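Local coordinates for protein transcriptional regulator, TetR family (PDB 3NNR) that probably binds DNA through an N-terminal helix-turn-helix domain, as a dimeric transcriptional regulator of the TetR family, at residues Asp8-Ser13 against Gly40-His45; Ile26-Ile31 against Ser50-Glu55. All blocks are in the same frame, centred on the assembly; numbering follows the deposited sequence.

Contacts 1 and 2 are two patches of one apolar core, their centres about 8 Å apart, in the small helical domain that carries the predicted helix-turn-helix. Their segments alternate along the chain: contact 1 sets helix 6-21 against helix 39-45, and contact 2 sets the start of helix 28-35 against helix 49-67. Leu42 and Ile52 join them, with Leu42 CD2 4.0 Å from Ile52 CD1, and Leu11 packs its CD2 3.9 Å from Ile52 O. The centre of contact 1 lies about 25 Å, and that of contact 2 about 21 Å, from the centre of the chain, at the end expected to meet DNA.

Contact 1 of 2, residues Asp8-Ser13 against Gly40-His45; sequences DKILLS and GNLYYH
Ile10, on helix 6-21, reaches across to helix 39-45 and touches Leu42 with one branch and His45 with the other. Helix 39-45 belongs to the predicted helix-turn-helix and, as in other TetR relatives, would be the recognition helix, so this contact packs it against the first helix of the domain.

Along residues 40-45, Asn41 comes first; its amide oxygen OD1 lies in the plane of the His45 imidazole, at the ring edge. Leu42 follows. Its side chain leaves the backbone across the line to helix 6-21, but CG stands roughly opposite the backbone N (chi1 -157°), which brings CD2 to 4.1 Å from Ile10 CG2. The branched end of a leucine suits this spot, because it also meets Thr28 and Ile52 from the two other helices. The ring of Tyr44 sits with CD2 above one face of the His45 imidazole, 3.8 Å over its centre.

His45 ends the series. Ile10 CD1 lies 3.8 Å from both CD2 and CB of His45, approaching the ring obliquely, the two side chains crossing at about a right angle. The isoleucine manages this because CG1 lies anti to the carbonyl carbon and the chain runs on nearly extended (chi2 160°).

Everything that meets across the contact is carbon, so its cohesion comes from dispersion and the burial of apolar surface. The imidazole takes part through CB, CG and CD2, which suits a partly exposed residue at the margin of a greasy core.

Contact 2 of 2, residues Ile26-Ile31 against Ser50-Glu55; sequences ITTNHI and SDIIYE
Ile31 and Ile52 reach toward each other tip to tip, their CD1 methyls 3.9 Å apart. Both have the same shape: CG1 is anti to the carbonyl carbon and beside the backbone N, and the chain then extends (chi2 159° in Ile31, 177° in Ile52), which carries each CD1 away from its own helix and toward the other. Isoleucine fits both places, since a side chain whose branching at CB restricts its first torsion delivers a methyl to a defined region of a buried core. Thr28 adds a lighter touch at the margin, its CG2 lying 4.3 Å from Ile52 CD1.

The contact ties the first helix of the predicted helix-turn-helix to helix 49-67, which in the TetR fold leads from the DNA-binding domain to the rest of the subunit. Ser14 of helix 6-21 touches both isoleucines.

Helix 28-35 opens with a capping box. The N-cap Thr27 offers OG1 to the backbone N of His30, a weak bond of 3.3 Å, while the backbone N of Thr27 gives a hydrogen bond to His30 ND1 at 3.1 Å. This donor lies 21° out of the plane of the His30 ring, so it does not meet ND1 head-on in plane. Threonine, with its short hydroxyl, and histidine, with a ring nitrogen that can accept, thus cap the exposed start of the helix. At helix 49-67, Asp51 forms a salt bridge with Arg111, and Glu55 with Arg7.

Contact 1 of 2, residues Asp8-Ser13 against Gly40-His45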
loop_
_atom_site.group_PDB
_atom_site.type_symbol
_atom_site.label_atom_id
_atom_site.label_comp_id
_atom_site.label_asym_id
_atom_site.label_seq_id
_atom_site.Cartn_x
_atom_site.Cartn_y
_atom_site.Cartn_z
ATOM N N ASP A 8 -0.278 29.536 10.996
ATOM C CA ASP A 8 -1.183 28.387 11.191
ATOM C C ASP A 8 -2.164 28.248 10.008
ATOM O O ASP A 8 -2.478 27.129 9.626
ATOM C CB ASP A 8 -1.885 28.458 12.553
ATOM C CG ASP A 8 -0.922 28.262 13.732
ATOM O OD1 ASP A 8 -0.029 27.372 13.677
ATOM O OD2 ASP A 8 -1.082 28.989 14.735
ATOM N N LYS A 9 -2.605 29.373 9.439
ATOM C CA LYS A 9 -3.420 29.378 8.239
ATOM C C LYS A 9 -2.626 28.741 7.104
ATOM O O LYS A 9 -3.159 27.865 6.389
ATOM C CB LYS A 9 -3.858 30.783 7.799
ATOM C CG LYS A 9 -4.940 31.469 8.622
ATOM C CD LYS A 9 -5.289 32.852 7.992
ATOM C CE LYS A 9 -6.373 33.605 8.783
ATOM N NZ LYS A 9 -6.564 35.021 8.312
ATOM N N ILE A 10 -1.359 29.151 6.956
ATOM C CA ILE A 10 -0.514 28.608 5.904
ATOM C C ILE A 10 -0.446 27.079 5.987
ATOM O O ILE A 10 -0.558 26.427 4.953
ATOM C CB ILE A 10 0.934 29.203 5.878
ATOM C CG1 ILE A 10 0.927 30.699 5.548
ATOM C CG2 ILE A 10 1.790 28.481 4.799
ATOM C CD1 ILE A 10 2.182 31.403 5.977
ATOM N N LEU A 11 -0.247 26.526 7.190
ATOM C CA LEU A 11 -0.185 25.062 7.373
ATOM C C LEU A 11 -1.561 24.432 7.098
ATOM O O LEU A 11 -1.643 23.432 6.424
ATOM C CB LEU A 11 0.293 24.685 8.781
ATOM C CG LEU A 11 1.759 24.922 9.191
ATOM C CD1 LEU A 11 1.914 24.888 10.722
ATOM C CD2 LEU A 11 2.674 23.887 8.524
ATOM N N LEU A 12 -2.630 25.054 7.578
ATOM C CA LEU A 12 -3.998 24.529 7.398
ATOM C C LEU A 12 -4.406 24.520 5.904
ATOM O O LEU A 12 -4.912 23.499 5.381
ATOM C CB LEU A 12 -5.012 25.346 8.221
ATOM C CG LEU A 12 -6.240 24.626 8.800
ATOM C CD1 LEU A 12 -7.316 25.680 9.140
ATOM C CD2 LEU A 12 -6.842 23.506 7.911
ATOM N N SER A 13 -4.184 25.646 5.237
ATOM C CA SER A 13 -4.498 25.788 3.823
ATOM C C SER A 13 -3.626 24.926 2.916
ATOM O O SER A 13 -4.122 24.386 1.930
ATOM C CB SER A 13 -4.423 27.243 3.374
ATOM O OG SER A 13 -5.505 27.972 3.900
ATOM N N GLY A 40 6.340 36.964 -0.640
ATOM C CA GLY A 40 7.234 37.379 0.433
ATOM C C GLY A 40 6.723 37.107 1.842
ATOM O O GLY A 40 7.502 36.768 2.709
ATOM N N ASN A 41 5.413 37.266 2.053
ATOM C CA ASN A 41 4.781 37.012 3.356
ATOM C C ASN A 41 4.903 35.535 3.686
ATOM O O ASN A 41 5.247 35.209 4.801
ATOM C CB ASN A 41 3.329 37.491 3.353
ATOM C CG ASN A 41 2.685 37.566 4.752
ATOM O OD1 ASN A 41 3.130 36.936 5.716
ATOM N ND2 ASN A 41 1.599 38.360 4.849
ATOM N N LEU A 42 4.644 34.670 2.706
ATOM C CA LEU A 42 4.770 33.220 2.869
ATOM C C LEU A 42 6.235 32.842 3.114
ATOM O O LEU A 42 6.518 32.006 3.973
ATOM C CB LEU A 42 4.273 32.466 1.615
ATOM C CG LEU A 42 3.818 31.012 1.776
ATOM C CD1 LEU A 42 3.513 30.442 0.408
ATOM C CD2 LEU A 42 4.788 30.100 2.430
ATOM N N TYR A 43 7.155 33.455 2.367
ATOM C CA TYR A 43 8.576 33.184 2.538
ATOM C C TYR A 43 9.083 33.472 3.969
ATOM O O TYR A 43 9.942 32.736 4.460
ATOM C CB TYR A 43 9.392 33.916 1.465
ATOM C CG TYR A 43 10.881 33.573 1.450
ATOM C CD1 TYR A 43 11.365 32.444 0.787
ATOM C CD2 TYR A 43 11.804 34.396 2.078
ATOM C CE1 TYR A 43 12.744 32.142 0.784
ATOM C CE2 TYR A 43 13.166 34.105 2.079
ATOM C CZ TYR A 43 13.630 32.984 1.432
ATOM O OH TYR A 43 14.971 32.722 1.458
ATOM N N TYR A 44 8.539 34.496 4.642
ATOM C CA TYR A 44 8.915 34.841 6.026
ATOM C C TYR A 44 8.710 33.675 6.992
ATOM O O TYR A 44 9.535 33.433 7.882
ATOM C CB TYR A 44 8.115 36.055 6.526
ATOM C CG TYR A 44 8.379 36.499 7.978
ATOM C CD1 TYR A 44 9.627 36.965 8.381
ATOM C CD2 TYR A 44 7.345 36.510 8.942
ATOM C CE1 TYR A 44 9.857 37.398 9.751
ATOM C CE2 TYR A 44 7.569 36.943 10.296
ATOM C CZ TYR A 44 8.817 37.381 10.687
ATOM O OH TYR A 44 9.023 37.793 11.996
ATOM N N HIS A 45 7.577 32.999 6.806
ATOM C CA HIS A 45 7.168 31.861 7.614
ATOM C C HIS A 45 7.820 30.562 7.114
ATOM O O HIS A 45 8.210 29.754 7.938
ATOM C CB HIS A 45 5.618 31.758 7.637
ATOM C CG HIS A 45 4.948 32.937 8.288
ATOM N ND1 HIS A 45 4.936 33.118 9.656
ATOM C CD2 HIS A 45 4.273 33.991 7.762
ATOM C CE1 HIS A 45 4.298 34.242 9.944
ATOM N NE2 HIS A 45 3.878 34.786 8.814
#

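Contact 2 of 2, residues Ile26-Ile31 against Ser50-Glu55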
loop_
_atom_site.group_PDB
_atom_site.type_symbol
_atom_site.label_atom_id
_atom_site.label_comp_id
_atom_site.label_asym_id
_atom_site.label_seq_id
_atom_site.Cartn_x
_atom_site.Cartn_y
_atom_site.Cartn_z
ATOM N N ILE A 26 0.790 21.583 -6.355
ATOM C CA ILE A 26 0.671 22.801 -5.552
ATOM C C ILE A 26 2.053 23.368 -5.274
ATOM O O ILE A 26 2.932 22.655 -4.809
ATOM C CB ILE A 26 -0.127 22.545 -4.259
ATOM C CG1 ILE A 26 -1.569 22.074 -4.595
ATOM C CG2 ILE A 26 -0.131 23.776 -3.369
ATOM C CD1 ILE A 26 -2.429 23.037 -5.420
ATOM N N THR A 27 2.212 24.652 -5.583
ATOM C CA THR A 27 3.442 25.436 -5.352
ATOM C C THR A 27 3.190 26.477 -4.259
ATOM O O THR A 27 2.040 26.779 -3.895
ATOM C CB THR A 27 3.866 26.203 -6.642
ATOM O OG1 THR A 27 2.878 27.193 -6.981
ATOM C CG2 THR A 27 4.010 25.221 -7.819
ATOM N N THR A 28 4.271 27.040 -3.750
ATOM C CA THR A 28 4.165 28.091 -2.758
ATOM C C THR A 28 3.363 29.298 -3.289
ATOM O O THR A 28 2.589 29.884 -2.528
ATOM C CB THR A 28 5.535 28.491 -2.200
ATOM O OG1 THR A 28 6.448 28.650 -3.272
ATOM C CG2 THR A 28 6.077 27.422 -1.244
ATOM N N ASN A 29 3.490 29.622 -4.584
ATOM C CA ASN A 29 2.712 30.718 -5.183
ATOM C C ASN A 29 1.217 30.464 -5.135
ATOM O O ASN A 29 0.464 31.398 -4.877
ATOM C CB ASN A 29 3.182 31.053 -6.603
ATOM C CG ASN A 29 4.560 31.726 -6.627
ATOM O OD1 ASN A 29 4.932 32.516 -5.733
ATOM N ND2 ASN A 29 5.316 31.426 -7.654
ATOM N N HIS A 30 0.801 29.211 -5.345
ATOM C CA HIS A 30 -0.619 28.835 -5.240
ATOM C C HIS A 30 -1.099 29.054 -3.813
ATOM O O HIS A 30 -2.185 29.608 -3.609
ATOM C CB HIS A 30 -0.906 27.358 -5.582
ATOM C CG HIS A 30 -0.711 26.984 -7.020
ATOM N ND1 HIS A 30 0.410 26.329 -7.475
ATOM C CD2 HIS A 30 -1.530 27.103 -8.092
ATOM C CE1 HIS A 30 0.294 26.096 -8.769
ATOM N NE2 HIS A 30 -0.873 26.559 -9.170
ATOM N N ILE A 31 -0.276 28.643 -2.841
ATOM C CA ILE A 31 -0.648 28.733 -1.437
ATOM C C ILE A 31 -0.782 30.233 -1.042
ATOM O O ILE A 31 -1.767 30.634 -0.453
ATOM C CB ILE A 31 0.326 27.945 -0.542
ATOM C CG1 ILE A 31 0.356 26.451 -0.913
ATOM C CG2 ILE A 31 -0.093 28.081 0.939
ATOM C CD1 ILE A 31 1.647 25.756 -0.434
ATOM N N SER A 50 9.044 22.213 1.013
ATOM C CA SER A 50 9.488 21.087 1.885
ATOM C C SER A 50 9.362 21.382 3.367
ATOM O O SER A 50 9.129 20.469 4.164
ATOM C CB SER A 50 10.950 20.701 1.621
ATOM O OG SER A 50 11.109 20.250 0.297
ATOM N N ASP A 51 9.570 22.647 3.730
ATOM C CA ASP A 51 9.467 23.085 5.119
ATOM C C ASP A 51 8.023 23.079 5.559
ATOM O O ASP A 51 7.759 22.734 6.694
ATOM C CB ASP A 51 10.123 24.438 5.341
ATOM C CG ASP A 51 11.653 24.380 5.271
ATOM O OD1 ASP A 51 12.250 23.282 5.203
ATOM O OD2 ASP A 51 12.274 25.466 5.344
ATOM N N ILE A 52 7.104 23.394 4.641
ATOM C CA ILE A 52 5.670 23.332 4.929
ATOM C C ILE A 52 5.323 21.883 5.203
ATOM O O ILE A 52 4.787 21.561 6.263
ATOM C CB ILE A 52 4.764 23.908 3.794
ATOM C CG1 ILE A 52 5.036 25.421 3.619
ATOM C CG2 ILE A 52 3.292 23.750 4.145
ATOM C CD1 ILE A 52 4.246 26.105 2.447
ATOM N N ILE A 53 5.704 21.010 4.272
ATOM C CA ILE A 53 5.388 19.584 4.363
ATOM C C ILE A 53 5.941 18.948 5.648
ATOM O O ILE A 53 5.222 18.186 6.317
ATOM C CB ILE A 53 5.892 18.831 3.126
ATOM C CG1 ILE A 53 5.120 19.275 1.874
ATOM C CG2 ILE A 53 5.722 17.297 3.295
ATOM C CD1 ILE A 53 5.758 18.775 0.577
ATOM N N TYR A 54 7.183 19.283 6.009
ATOM C CA TYR A 54 7.808 18.702 7.201
ATOM C C TYR A 54 7.006 19.044 8.454
ATOM O O TYR A 54 6.712 18.170 9.278
ATOM C CB TYR A 54 9.238 19.181 7.365
ATOM C CG TYR A 54 9.994 18.581 8.535
ATOM C CD1 TYR A 54 10.168 17.205 8.631
ATOM C CD2 TYR A 54 10.645 19.381 9.478
ATOM C CE1 TYR A 54 10.896 16.619 9.673
ATOM C CE2 TYR A 54 11.414 18.796 10.546
ATOM C CZ TYR A 54 11.526 17.418 10.622
ATOM O OH TYR A 54 12.224 16.813 11.626
ATOM N N GLU A 55 6.638 20.311 8.583
ATOM C CA GLU A 55 5.861 20.747 9.746
ATOM C C GLU A 55 4.458 20.140 9.781
ATOM O O GLU A 55 3.983 19.784 10.846
ATOM C CB GLU A 55 5.829 22.264 9.864
ATOM C CG GLU A 55 5.152 22.698 11.220
ATOM C CD GLU A 55 5.637 23.998 11.780
ATOM O OE1 GLU A 55 6.722 24.451 11.324
ATOM O OE2 GLU A 55 4.951 24.547 12.698
#